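Local structure of putative uncharacterized protein (Staphylococcus aureus, 3R2T) at residues A[153-158]-A[168-173]; A[157-162]-A[243-248]; A[143-148]-A[176-181]; A[209-214]-A[234-239]. The protein is of undetermined function but, as a secreted staphylococcal superantigen-like protein of the staphylococcal/streptococcal toxin family, probably acts outside the bacterial cell. All coordinates share one frame; numbering follows the deposited sequence. Where two conformers were deposited one is given.

Contact 1: residues A[153-158]-A[168-173]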
loop_
_atom_site.group_PDB
_atom_site.type_symbol
_atom_site.label_atom_id
_atom_site.label_comp_id
_atom_site.label_asym_id
_atom_site.label_seq_id
_atom_site.Cartn_x
_atom_site.Cartn_y
_atom_site.Cartn_z
ATOM N N THR A 153 20.455 26.945 -7.768
ATOM C CA THR A 153 21.283 26.643 -6.599
ATOM C C THR A 153 20.920 27.543 -5.419
ATOM O O THR A 153 21.701 28.384 -4.985
ATOM C CB THR A 153 22.788 26.749 -6.899
ATOM O OG1 THR A 153 23.058 28.016 -7.486
ATOM C CG2 THR A 153 23.213 25.665 -7.834
ATOM N N PRO A 154 19.716 27.369 -4.898
ATOM C CA PRO A 154 19.348 28.168 -3.745
ATOM C C PRO A 154 20.161 27.727 -2.524
ATOM O O PRO A 154 20.557 26.555 -2.431
ATOM C CB PRO A 154 17.878 27.811 -3.547
ATOM C CG PRO A 154 17.786 26.373 -4.072
ATOM C CD PRO A 154 18.687 26.371 -5.253
ATOM N N ASN A 155 20.432 28.652 -1.599
ATOM C CA ASN A 155 21.195 28.304 -0.406
ATOM C C ASN A 155 20.395 27.363 0.468
ATOM O O ASN A 155 19.175 27.489 0.588
ATOM C CB ASN A 155 21.567 29.534 0.432
ATOM C CG ASN A 155 22.479 29.181 1.632
ATOM O OD1 ASN A 155 23.308 28.276 1.547
ATOM N ND2 ASN A 155 22.330 29.908 2.734
ATOM N N LEU A 156 21.103 26.401 1.045
ATOM C CA LEU A 156 20.544 25.443 1.979
ATOM C C LEU A 156 21.250 25.869 3.273
ATOM O O LEU A 156 22.463 25.754 3.380
ATOM C CB LEU A 156 20.908 24.006 1.625
ATOM C CG LEU A 156 20.600 22.934 2.683
ATOM C CD1 LEU A 156 19.138 22.921 3.086
ATOM C CD2 LEU A 156 21.012 21.558 2.187
ATOM N N LEU A 157 20.513 26.432 4.220
ATOM C CA LEU A 157 21.096 26.851 5.476
ATOM C C LEU A 157 20.730 25.828 6.532
ATOM O O LEU A 157 19.550 25.586 6.786
ATOM C CB LEU A 157 20.566 28.223 5.872
ATOM C CG LEU A 157 21.080 28.779 7.199
ATOM C CD1 LEU A 157 22.593 28.943 7.180
ATOM C CD2 LEU A 157 20.391 30.120 7.488
ATOM N N VAL A 158 21.731 25.223 7.154
ATOM C CA VAL A 158 21.471 24.227 8.196
ATOM C C VAL A 158 21.904 24.839 9.521
ATOM O O VAL A 158 23.054 25.283 9.640
ATOM C CB VAL A 158 22.233 22.940 7.933
ATOM C CG1 VAL A 158 21.954 21.882 9.035
ATOM C CG2 VAL A 158 21.867 22.414 6.551
ATOM N N SER A 168 25.656 27.426 12.299
ATOM C CA SER A 168 24.964 27.958 11.144
ATOM C C SER A 168 25.883 27.702 9.950
ATOM O O SER A 168 26.931 28.336 9.839
ATOM C CB SER A 168 24.703 29.444 11.313
ATOM O OG SER A 168 24.081 29.929 10.149
ATOM N N ILE A 169 25.479 26.767 9.083
ATOM C CA ILE A 169 26.284 26.327 7.939
ATOM C C ILE A 169 25.568 26.378 6.576
ATOM O O ILE A 169 24.480 25.813 6.413
ATOM C CB ILE A 169 26.773 24.853 8.179
ATOM C CG1 ILE A 169 27.470 24.737 9.549
ATOM C CG2 ILE A 169 27.693 24.372 7.044
ATOM C CD1 ILE A 169 28.181 23.371 9.822
ATOM N N ASP A 170 26.197 27.048 5.602
ATOM C CA ASP A 170 25.669 27.126 4.234
ATOM C C ASP A 170 26.071 25.880 3.506
ATOM O O ASP A 170 27.251 25.601 3.386
ATOM C CB ASP A 170 26.241 28.307 3.459
ATOM C CG ASP A 170 25.737 29.620 3.955
ATOM O OD1 ASP A 170 24.818 29.606 4.797
ATOM O OD2 ASP A 170 26.247 30.672 3.494
ATOM N N GLU A 171 25.089 25.126 3.030
ATOM C CA GLU A 171 25.350 23.896 2.297
ATOM C C GLU A 171 25.010 24.110 0.845
ATOM O O GLU A 171 24.006 24.756 0.527
ATOM C CB GLU A 171 24.488 22.748 2.849
ATOM C CG GLU A 171 24.893 22.222 4.227
ATOM C CD GLU A 171 26.210 21.420 4.213
ATOM O OE1 GLU A 171 26.656 20.978 3.127
ATOM O OE2 GLU A 171 26.793 21.219 5.298
ATOM N N PHE A 172 25.844 23.590 -0.047
ATOM C CA PHE A 172 25.554 23.681 -1.481
ATOM C C PHE A 172 24.396 22.729 -1.775
ATOM O O PHE A 172 24.373 21.613 -1.264
ATOM C CB PHE A 172 26.768 23.293 -2.335
ATOM C CG PHE A 172 26.484 23.321 -3.805
ATOM C CD1 PHE A 172 26.435 24.532 -4.488
ATOM C CD2 PHE A 172 26.244 22.142 -4.507
ATOM C CE1 PHE A 172 26.159 24.575 -5.846
ATOM C CE2 PHE A 172 25.963 22.171 -5.873
ATOM C CZ PHE A 172 25.922 23.390 -6.544
ATOM N N PHE A 173 23.424 23.170 -2.564
ATOM C CA PHE A 173 22.293 22.329 -2.923
ATOM C C PHE A 173 21.907 22.747 -4.325
ATOM O O PHE A 173 21.940 23.928 -4.651
ATOM C CB PHE A 173 21.125 22.550 -1.962
ATOM C CG PHE A 173 20.053 21.495 -2.043
ATOM C CD1 PHE A 173 18.833 21.754 -2.648
ATOM C CD2 PHE A 173 20.275 20.230 -1.503
ATOM C CE1 PHE A 173 17.851 20.770 -2.704
ATOM C CE2 PHE A 173 19.305 19.238 -1.558
ATOM C CZ PHE A 173 18.106 19.492 -2.149
HETATM O O HOH W 1 23.499 25.941 -2.421
HETATM O O HOH W 2 24.636 27.079 -0.193
#
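Leu156 lays one branch against Glu171: its CD2 reaches Glu171 CB at 3.7 Å, while Leu156 CB comes up to CB of Phe173. With CG anti to the backbone N (chi1 169°), the Leu156 side chain runs on toward Leu192 of helix 182-197. Val158 adds its CG2 methyl against the Glu171 CG methylene at 3.8 Å. The Glu171 chain turns sharply at chi2 (-71°), which carries its carboxylate away from these methyls to a salt bridge with Lys196 and a hydrogen bond with Tyr197. Strands 156-160 and 167-171 form the antiparallel beta hairpin at one border of the beta-grasp sheet, and Leu156 and Val158 lie on its helix-covered face. Glu171 N gives the shortest bond of the ladder, 2.7 Å to Leu156 O; the return bond from Leu156 N is weak. The Asn155 amide crosses the Asp170 carboxylate with the planes 78° apart, but its ND2 bond to OD1 is weak and doubtful, resting on one of two conformers. On the other face, Leu157 CD1 touches both that OD1, at 3.3 Å, and OG of Ser168. Where the strands part, a water accepts from Phe173 N, within bonding distance of Pro154 O and Glu171 O.

Contact 2: residues A[157-162]-A[243-248]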
loop_
_atom_site.group_PDB
_atom_site.type_symbol
_atom_site.label_atom_id
_atom_site.label_comp_id
_atom_site.label_asym_id
_atom_site.label_seq_id
_atom_site.Cartn_x
_atom_site.Cartn_y
_atom_site.Cartn_z
ATOM N N LEU A 157 20.513 26.432 4.220
ATOM C CA LEU A 157 21.096 26.851 5.476
ATOM C C LEU A 157 20.730 25.828 6.532
ATOM O O LEU A 157 19.550 25.586 6.786
ATOM C CB LEU A 157 20.566 28.223 5.872
ATOM C CG LEU A 157 21.080 28.779 7.199
ATOM C CD1 LEU A 157 22.593 28.943 7.180
ATOM C CD2 LEU A 157 20.391 30.120 7.488
ATOM N N VAL A 158 21.731 25.223 7.154
ATOM C CA VAL A 158 21.471 24.227 8.196
ATOM C C VAL A 158 21.904 24.839 9.521
ATOM O O VAL A 158 23.054 25.283 9.640
ATOM C CB VAL A 158 22.233 22.940 7.933
ATOM C CG1 VAL A 158 21.954 21.882 9.035
ATOM C CG2 VAL A 158 21.867 22.414 6.551
ATOM N N LYS A 159 20.983 24.846 10.495
ATOM C CA LYS A 159 21.226 25.437 11.796
ATOM C C LYS A 159 20.752 24.648 13.013
ATOM O O LYS A 159 19.873 23.785 12.940
ATOM C CB LYS A 159 20.536 26.785 11.906
ATOM C CG LYS A 159 20.852 27.745 10.838
ATOM C CD LYS A 159 20.376 29.142 11.239
ATOM C CE LYS A 159 18.901 29.189 11.564
ATOM N NZ LYS A 159 18.514 30.551 12.003
ATOM N N LYS A 160 21.386 24.998 14.123
ATOM C CA LYS A 160 21.102 24.497 15.451
ATOM C C LYS A 160 21.392 25.711 16.323
ATOM O O LYS A 160 22.509 26.236 16.305
ATOM C CB LYS A 160 22.003 23.325 15.808
ATOM C CG LYS A 160 21.711 22.736 17.158
ATOM C CD LYS A 160 22.562 21.518 17.392
ATOM C CE LYS A 160 22.343 20.932 18.780
ATOM N NZ LYS A 160 23.288 19.808 19.012
ATOM N N ILE A 161 20.385 26.168 17.062
ATOM C CA ILE A 161 20.537 27.347 17.921
ATOM C C ILE A 161 20.628 26.958 19.379
ATOM O O ILE A 161 19.804 27.377 20.185
ATOM C CB ILE A 161 19.342 28.290 17.800
ATOM C CG1 ILE A 161 18.129 27.671 18.497
ATOM C CG2 ILE A 161 19.072 28.623 16.334
ATOM C CD1 ILE A 161 16.920 28.570 18.547
ATOM N N ASP A 162 21.631 26.161 19.715
ATOM C CA ASP A 162 21.828 25.717 21.080
ATOM C C ASP A 162 22.955 26.586 21.665
ATOM O O ASP A 162 23.973 26.813 21.010
ATOM C CB ASP A 162 22.185 24.235 21.076
ATOM C CG ASP A 162 22.059 23.601 22.434
ATOM O OD1 ASP A 162 21.633 24.285 23.385
ATOM O OD2 ASP A 162 22.380 22.400 22.550
ATOM N N ASN A 243 15.067 30.225 -0.821
ATOM C CA ASN A 243 16.077 29.553 0.008
ATOM C C ASN A 243 15.448 28.395 0.746
ATOM O O ASN A 243 14.219 28.211 0.716
ATOM C CB ASN A 243 16.776 30.535 0.983
ATOM C CG ASN A 243 15.808 31.202 1.941
ATOM O OD1 ASN A 243 15.155 30.542 2.741
ATOM N ND2 ASN A 243 15.720 32.529 1.869
ATOM N N ILE A 244 16.280 27.601 1.394
ATOM C CA ILE A 244 15.807 26.461 2.158
ATOM C C ILE A 244 16.556 26.507 3.481
ATOM O O ILE A 244 17.777 26.688 3.496
ATOM C CB ILE A 244 16.110 25.162 1.426
ATOM C CG1 ILE A 244 15.496 25.202 0.003
ATOM C CG2 ILE A 244 15.609 23.947 2.232
ATOM C CD1 ILE A 244 15.950 24.100 -0.904
ATOM N N GLU A 245 15.835 26.363 4.584
ATOM C CA GLU A 245 16.438 26.409 5.886
ATOM C C GLU A 245 16.053 25.190 6.722
ATOM O O GLU A 245 14.886 24.781 6.771
ATOM C CB GLU A 245 16.035 27.698 6.618
ATOM C CG GLU A 245 16.560 27.773 8.048
ATOM C CD GLU A 245 16.288 29.128 8.726
ATOM O OE1 GLU A 245 16.111 29.157 9.963
ATOM O OE2 GLU A 245 16.230 30.154 8.019
ATOM N N VAL A 246 17.046 24.599 7.354
ATOM C CA VAL A 246 16.826 23.467 8.226
ATOM C C VAL A 246 17.186 23.872 9.649
ATOM O O VAL A 246 18.230 24.503 9.861
ATOM C CB VAL A 246 17.719 22.277 7.798
ATOM C CG1 VAL A 246 17.647 21.151 8.809
ATOM C CG2 VAL A 246 17.336 21.799 6.410
ATOM N N ASN A 247 16.313 23.553 10.603
ATOM C CA ASN A 247 16.579 23.791 12.018
ATOM C C ASN A 247 16.596 22.442 12.740
ATOM O O ASN A 247 15.587 21.737 12.786
ATOM C CB ASN A 247 15.581 24.770 12.628
ATOM C CG ASN A 247 15.962 26.213 12.352
ATOM O OD1 ASN A 247 16.812 26.769 13.041
ATOM N ND2 ASN A 247 15.334 26.827 11.360
ATOM N N LEU A 248 17.760 22.077 13.262
ATOM C CA LEU A 248 17.930 20.819 13.969
ATOM C C LEU A 248 17.810 21.011 15.471
ATOM O O LEU A 248 18.226 22.047 16.008
ATOM C CB LEU A 248 19.307 20.229 13.668
ATOM C CG LEU A 248 19.636 19.947 12.205
ATOM C CD1 LEU A 248 21.085 19.473 12.077
ATOM C CD2 LEU A 248 18.671 18.922 11.623
#
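Leu157 and Lys159 pair in parallel with the chain's final strand, each using both its N-H and its carbonyl. Leu157 N donates to Ile244 O and Val246 N returns a bond to Leu157 O, both at 2.8 Å; Lys159 then repeats the pattern, taking Val246 O with its N and receiving Leu248 N at 2.7 Å on its O. Two CA-H...O contacts, from Glu245 CA to Leu157 O and from Asn247 CA to Lys159 O, supplement the ladder.

The charged chemistry lies on the face of Leu157, Lys159, Glu245 and Asn247. Lys159 bends at chi3 (-57°), which brings CE to 3.2 Å from Glu245 OE1 and NZ into a salt bridge with the same oxygen at 3.4 Å. Asn247 ND2 also donates to this OE1, at 2.8 Å, reaching it on the anti side of the carboxylate, so a lysine and an amide share this one oxygen. Asn247 lies alongside Lys159, its OD1 3.5 Å from CE.

Apolar contacts fill the reverse face, where Val158 CG1 meets Leu248 CD1 at 4.0 Å. Here helix 182-197 covers the sheet, Leu193 against Val246 and Tyr197 against both Val158 and Leu248, while strands 167-171 and 207-213 flank the parallel pair within the mixed beta-grasp sheet.

Contact 3: residues A[143-148]-A[176-181]; sequences NVKSIF and QKEEVS
Glu178 and Asn143 reach across to each other's main chain, joining the connection that follows strand 133-141, the last strand of the OB-fold sheet, to the loop leading into strand 179-181 of the beta-grasp part. Each side chain grips backbone groups at two points, so the junction depends on main-chain partners more than on side-chain pairing.

The carboxylate of Glu178 faces two successive N-H groups. Lys145 N donates to OE1 at 2.9 Å, on its syn lone pair, whereas Val144 N meets OE2 at 3.0 Å from above the carboxylate plane. An extended chain beyond CG (chi2 165°) delivers the acid to this turn of backbone, where two N-H donors would probably favour its ionised form.

Asn143 acts in the reverse direction as both acceptor and donor. Its OD1 takes Glu178 N at 2.9 Å, with a nearly straight bond of 169°, and its ND2 donates a hydrogen bond to Gln176 O at 3.0 Å; that acceptor lies in the amide plane. The amide thereby spans Lys177 and is held flat, stacked over the Glu178 carboxylate with the two planes 13° apart. Lys177 itself turns away from the 143-148 segment to a salt bridge with Asp119 on an OB-fold strand.

Gln176 contributes its aliphatic part: CB packs on Ile147 CD1 at 4.0 Å. A water lies 2.8 Å from Asn143 OD1 and accepts from Glu179 N at 3.0 Å.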
loop_
_atom_site.group_PDB
_atom_site.type_symbol
_atom_site.label_atom_id
_atom_site.label_comp_id
_atom_site.label_asym_id
_atom_site.label_seq_id
_atom_site.Cartn_x
_atom_site.Cartn_y
_atom_site.Cartn_z
ATOM N N ASN A 143 11.736 18.793 -17.823
ATOM C CA ASN A 143 12.250 20.098 -18.192
ATOM C C ASN A 143 11.984 20.463 -19.634
ATOM O O ASN A 143 12.116 19.632 -20.519
ATOM C CB ASN A 143 13.757 20.148 -17.989
ATOM C CG ASN A 143 14.137 20.254 -16.546
ATOM O OD1 ASN A 143 13.279 20.347 -15.673
ATOM N ND2 ASN A 143 15.433 20.263 -16.282
ATOM N N VAL A 144 11.621 21.717 -19.846
ATOM C CA VAL A 144 11.387 22.260 -21.179
ATOM C C VAL A 144 12.709 22.812 -21.717
ATOM O O VAL A 144 12.967 22.754 -22.925
ATOM C CB VAL A 144 10.353 23.404 -21.131
ATOM C CG1 VAL A 144 10.378 24.235 -22.421
ATOM C CG2 VAL A 144 8.960 22.852 -20.830
ATOM N N LYS A 145 13.530 23.374 -20.824
ATOM C CA LYS A 145 14.823 23.943 -21.209
ATOM C C LYS A 145 15.961 22.986 -20.910
ATOM O O LYS A 145 15.761 21.942 -20.309
ATOM C CB LYS A 145 15.048 25.292 -20.522
ATOM C CG LYS A 145 14.086 26.341 -21.020
ATOM C CD LYS A 145 14.186 27.677 -20.297
ATOM C CE LYS A 145 13.200 28.681 -20.935
ATOM N NZ LYS A 145 13.227 30.029 -20.283
ATOM N N SER A 146 17.154 23.353 -21.356
ATOM C CA SER A 146 18.330 22.543 -21.158
ATOM C C SER A 146 18.779 22.646 -19.719
ATOM O O SER A 146 18.514 23.646 -19.039
ATOM C CB SER A 146 19.455 22.988 -22.089
ATOM O OG SER A 146 19.868 24.316 -21.802
ATOM N N ILE A 147 19.453 21.594 -19.269
ATOM C CA ILE A 147 19.957 21.475 -17.906
ATOM C C ILE A 147 20.604 22.742 -17.304
ATOM O O ILE A 147 20.293 23.116 -16.178
ATOM C CB ILE A 147 20.975 20.297 -17.821
ATOM C CG1 ILE A 147 21.387 20.026 -16.368
ATOM C CG2 ILE A 147 22.181 20.554 -18.732
ATOM C CD1 ILE A 147 20.252 19.507 -15.546
ATOM N N PHE A 148 21.496 23.408 -18.035
ATOM C CA PHE A 148 22.138 24.581 -17.463
ATOM C C PHE A 148 21.310 25.856 -17.511
ATOM O O PHE A 148 21.623 26.818 -16.814
ATOM C CB PHE A 148 23.549 24.751 -18.004
ATOM C CG PHE A 148 24.451 23.652 -17.572
ATOM C CD1 PHE A 148 24.968 23.647 -16.288
ATOM C CD2 PHE A 148 24.735 22.587 -18.416
ATOM C CE1 PHE A 148 25.774 22.607 -15.846
ATOM C CE2 PHE A 148 25.552 21.546 -17.984
ATOM C CZ PHE A 148 26.076 21.560 -16.696
ATOM N N GLN A 176 17.960 20.172 -10.249
ATOM C CA GLN A 176 18.051 19.983 -11.699
ATOM C C GLN A 176 16.743 20.231 -12.480
ATOM O O GLN A 176 16.770 20.639 -13.650
ATOM C CB GLN A 176 18.632 18.590 -12.032
ATOM C CG GLN A 176 18.489 17.417 -10.977
ATOM C CD GLN A 176 17.095 17.187 -10.357
ATOM O OE1 GLN A 176 16.453 18.125 -9.837
ATOM N NE2 GLN A 176 16.657 15.913 -10.343
ATOM N N LYS A 177 15.612 20.028 -11.823
ATOM C CA LYS A 177 14.317 20.160 -12.461
ATOM C C LYS A 177 13.614 21.507 -12.264
ATOM O O LYS A 177 13.699 22.101 -11.197
ATOM C CB LYS A 177 13.401 19.065 -11.921
ATOM C CG LYS A 177 13.897 17.644 -12.187
ATOM C CD LYS A 177 12.994 16.626 -11.457
ATOM C CE LYS A 177 11.753 16.258 -12.215
ATOM N NZ LYS A 177 11.021 17.303 -12.962
ATOM N N GLU A 178 12.907 21.947 -13.303
ATOM C CA GLU A 178 12.112 23.189 -13.282
ATOM C C GLU A 178 10.922 22.993 -12.350
ATOM O O GLU A 178 10.518 23.902 -11.594
ATOM C CB GLU A 178 11.604 23.501 -14.679
ATOM C CG GLU A 178 12.743 23.724 -15.665
ATOM C CD GLU A 178 12.321 23.684 -17.130
ATOM O OE1 GLU A 178 13.219 23.860 -17.982
ATOM O OE2 GLU A 178 11.122 23.459 -17.431
ATOM N N GLU A 179 10.366 21.786 -12.413
ATOM C CA GLU A 179 9.259 21.399 -11.570
ATOM C C GLU A 179 9.775 20.226 -10.726
ATOM O O GLU A 179 10.136 19.181 -11.264
ATOM C CB GLU A 179 8.067 20.979 -12.433
ATOM C CG GLU A 179 6.811 20.654 -11.611
ATOM C CD GLU A 179 5.596 20.222 -12.463
ATOM O OE1 GLU A 179 5.488 19.014 -12.792
ATOM O OE2 GLU A 179 4.730 21.094 -12.742
ATOM N N VAL A 180 9.801 20.396 -9.415
ATOM C CA VAL A 180 10.305 19.380 -8.526
ATOM C C VAL A 180 9.266 19.028 -7.436
ATOM O O VAL A 180 8.612 19.907 -6.868
ATOM C CB VAL A 180 11.625 19.863 -7.900
ATOM C CG1 VAL A 180 11.371 21.002 -6.975
ATOM C CG2 VAL A 180 12.362 18.724 -7.183
ATOM N N SER A 181 9.103 17.733 -7.159
ATOM C CA SER A 181 8.141 17.296 -6.148
ATOM C C SER A 181 8.714 17.560 -4.768
ATOM O O SER A 181 9.918 17.558 -4.584
ATOM C CB SER A 181 7.823 15.793 -6.299
ATOM O OG SER A 181 8.967 14.969 -6.009
HETATM O O HOH W 3 10.861 19.628 -14.405
#

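Contact 4: residues A[209-214]-A[234-239]; sequences IVINMK and DVINSE
Lys214 NZ is held by two oxygens of one residue, Glu239: it forms a salt bridge with OE2 at 3.0 Å and a hydrogen bond with the backbone O at 3.1 Å. OE2 is approached from above the carboxylate plane, 47° out of it, while the bond to the carbonyl runs almost in line with C=O. The lysine is fully extended beyond CG and crosses the glutamate at about a right angle. Glu239 folds at chi2 (-83°), swinging its carboxylate round to the lysine although its CB points away.

Deeper in, the contact is apolar. Successive bends along the Met213 chain coil the thioether back so that CE touches Ile236 CG2 at 3.6 Å, with SD close behind at 4.0 Å. Ile211 and Ile236 meet more loosely through their CD1 methyls, 4.3 Å apart.

Strand 207-213 belongs to the five-stranded beta-grasp sheet, and 235-237 to a separate two-stranded ribbon with 179-181; their axes, 9.9 Å apart, are too distant for backbone pairing, so side chains reach other side chains or carbonyls. Leu185 of helix 182-197 touches both isoleucines, Tyr219 of strand 218-222 lies against Met213 and Ile236, and Ile241 of strand 241-248 packs against all three apolar residues.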
loop_
_atom_site.group_PDB
_atom_site.type_symbol
_atom_site.label_atom_id
_atom_site.label_comp_id
_atom_site.label_asym_id
_atom_site.label_seq_id
_atom_site.Cartn_x
_atom_site.Cartn_y
_atom_site.Cartn_z
ATOM N N ILE A 209 12.320 21.377 8.083
ATOM C CA ILE A 209 12.869 21.870 6.846
ATOM C C ILE A 209 11.857 22.895 6.402
ATOM O O ILE A 209 10.659 22.599 6.387
ATOM C CB ILE A 209 12.936 20.787 5.749
ATOM C CG1 ILE A 209 13.706 19.559 6.218
ATOM C CG2 ILE A 209 13.524 21.371 4.424
ATOM C CD1 ILE A 209 13.579 18.390 5.246
ATOM N N VAL A 210 12.325 24.090 6.048
ATOM C CA VAL A 210 11.446 25.151 5.574
ATOM C C VAL A 210 11.918 25.607 4.204
ATOM O O VAL A 210 13.063 26.046 4.047
ATOM C CB VAL A 210 11.457 26.372 6.507
ATOM C CG1 VAL A 210 10.616 27.525 5.918
ATOM C CG2 VAL A 210 10.946 26.000 7.861
ATOM N N ILE A 211 11.035 25.507 3.216
ATOM C CA ILE A 211 11.342 25.934 1.857
ATOM C C ILE A 211 10.666 27.290 1.676
ATOM O O ILE A 211 9.446 27.389 1.745
ATOM C CB ILE A 211 10.831 24.908 0.828
ATOM C CG1 ILE A 211 11.507 23.542 1.065
ATOM C CG2 ILE A 211 11.089 25.387 -0.613
ATOM C CD1 ILE A 211 10.852 22.373 0.326
ATOM N N ASN A 212 11.455 28.339 1.481
ATOM C CA ASN A 212 10.914 29.678 1.306
ATOM C C ASN A 212 10.854 30.039 -0.171
ATOM O O ASN A 212 11.839 29.862 -0.874
ATOM C CB ASN A 212 11.769 30.691 2.087
ATOM C CG ASN A 212 11.601 30.557 3.587
ATOM O OD1 ASN A 212 10.490 30.649 4.098
ATOM N ND2 ASN A 212 12.707 30.366 4.306
ATOM N N MET A 213 9.698 30.530 -0.622
ATOM C CA MET A 213 9.462 30.905 -2.022
ATOM C C MET A 213 9.603 32.415 -2.211
ATOM O O MET A 213 9.510 33.165 -1.259
ATOM C CB MET A 213 8.055 30.481 -2.429
ATOM C CG MET A 213 7.704 29.015 -2.089
ATOM S SD MET A 213 8.831 27.831 -2.842
ATOM C CE MET A 213 8.466 28.173 -4.582
ATOM N N LYS A 214 9.829 32.856 -3.441
ATOM C CA LYS A 214 9.992 34.279 -3.720
ATOM C C LYS A 214 8.747 35.080 -3.399
ATOM O O LYS A 214 8.864 36.212 -3.028
ATOM C CB LYS A 214 10.472 34.534 -5.156
ATOM C CG LYS A 214 11.890 34.013 -5.393
ATOM C CD LYS A 214 12.376 34.260 -6.803
ATOM C CE LYS A 214 13.771 33.674 -7.011
ATOM N NZ LYS A 214 14.165 33.734 -8.466
ATOM N N ASP A 234 2.812 17.025 -4.182
ATOM C CA ASP A 234 2.923 18.498 -4.313
ATOM C C ASP A 234 4.143 18.843 -5.150
ATOM O O ASP A 234 5.211 18.290 -4.945
ATOM C CB ASP A 234 3.030 19.206 -2.961
ATOM C CG ASP A 234 1.737 19.173 -2.161
ATOM O OD1 ASP A 234 0.798 18.415 -2.500
ATOM O OD2 ASP A 234 1.662 19.925 -1.163
ATOM N N VAL A 235 3.978 19.773 -6.083
ATOM C CA VAL A 235 5.048 20.141 -6.987
ATOM C C VAL A 235 5.370 21.606 -6.817
ATOM O O VAL A 235 4.478 22.436 -6.651
ATOM C CB VAL A 235 4.666 19.834 -8.466
ATOM C CG1 VAL A 235 4.311 18.347 -8.628
ATOM C CG2 VAL A 235 3.473 20.714 -8.947
ATOM N N ILE A 236 6.664 21.908 -6.877
ATOM C CA ILE A 236 7.185 23.249 -6.705
ATOM C C ILE A 236 8.014 23.733 -7.907
ATOM O O ILE A 236 8.838 22.981 -8.467
ATOM C CB ILE A 236 8.095 23.248 -5.464
ATOM C CG1 ILE A 236 7.319 22.725 -4.244
ATOM C CG2 ILE A 236 8.636 24.620 -5.185
ATOM C CD1 ILE A 236 8.207 22.531 -3.018
ATOM N N ASN A 237 7.786 24.983 -8.300
ATOM C CA ASN A 237 8.542 25.640 -9.379
ATOM C C ASN A 237 9.909 26.043 -8.801
ATOM O O ASN A 237 10.017 27.023 -8.072
ATOM C CB ASN A 237 7.761 26.866 -9.882
ATOM C CG ASN A 237 8.511 27.655 -10.927
ATOM O OD1 ASN A 237 9.695 27.437 -11.145
ATOM N ND2 ASN A 237 7.820 28.598 -11.576
ATOM N N SER A 238 10.949 25.272 -9.126
ATOM C CA SER A 238 12.287 25.497 -8.583
ATOM C C SER A 238 12.831 26.912 -8.784
ATOM O O SER A 238 13.571 27.401 -7.949
ATOM C CB SER A 238 13.286 24.460 -9.119
ATOM O OG SER A 238 13.428 24.557 -10.518
ATOM N N GLU A 239 12.464 27.567 -9.873
ATOM C CA GLU A 239 12.928 28.928 -10.106
ATOM C C GLU A 239 12.395 29.878 -9.018
ATOM O O GLU A 239 13.019 30.885 -8.690
ATOM C CB GLU A 239 12.507 29.384 -11.501
ATOM C CG GLU A 239 13.014 30.760 -11.918
ATOM C CD GLU A 239 12.171 31.895 -11.405
ATOM O OE1 GLU A 239 10.924 31.746 -11.398
ATOM O OE2 GLU A 239 12.749 32.951 -11.050
#

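Overall arrangement
Contacts 1 and 2 share Leu157 and Val158: strand 156-160 bonds antiparallel to 167-171 on one edge and parallel to 241-248 on the other, and both are partly buried backbone ladders with one helix-covered face and one more polar face. Contact 4, also partly buried, reaches the same sheet through 207-213, the next neighbour of 241-248, but joins it to a separate ribbon mainly by side chains, apolar inside and charged at the rim. Contact 3 lies at the surface, almost wholly polar, between side chains and main-chain groups of loops. It adjoins contact 4 through the 179-181 and 235-237 pair, where Val180 O meets Ile236 N, and lies about 26 Å, centre to centre, from contact 2.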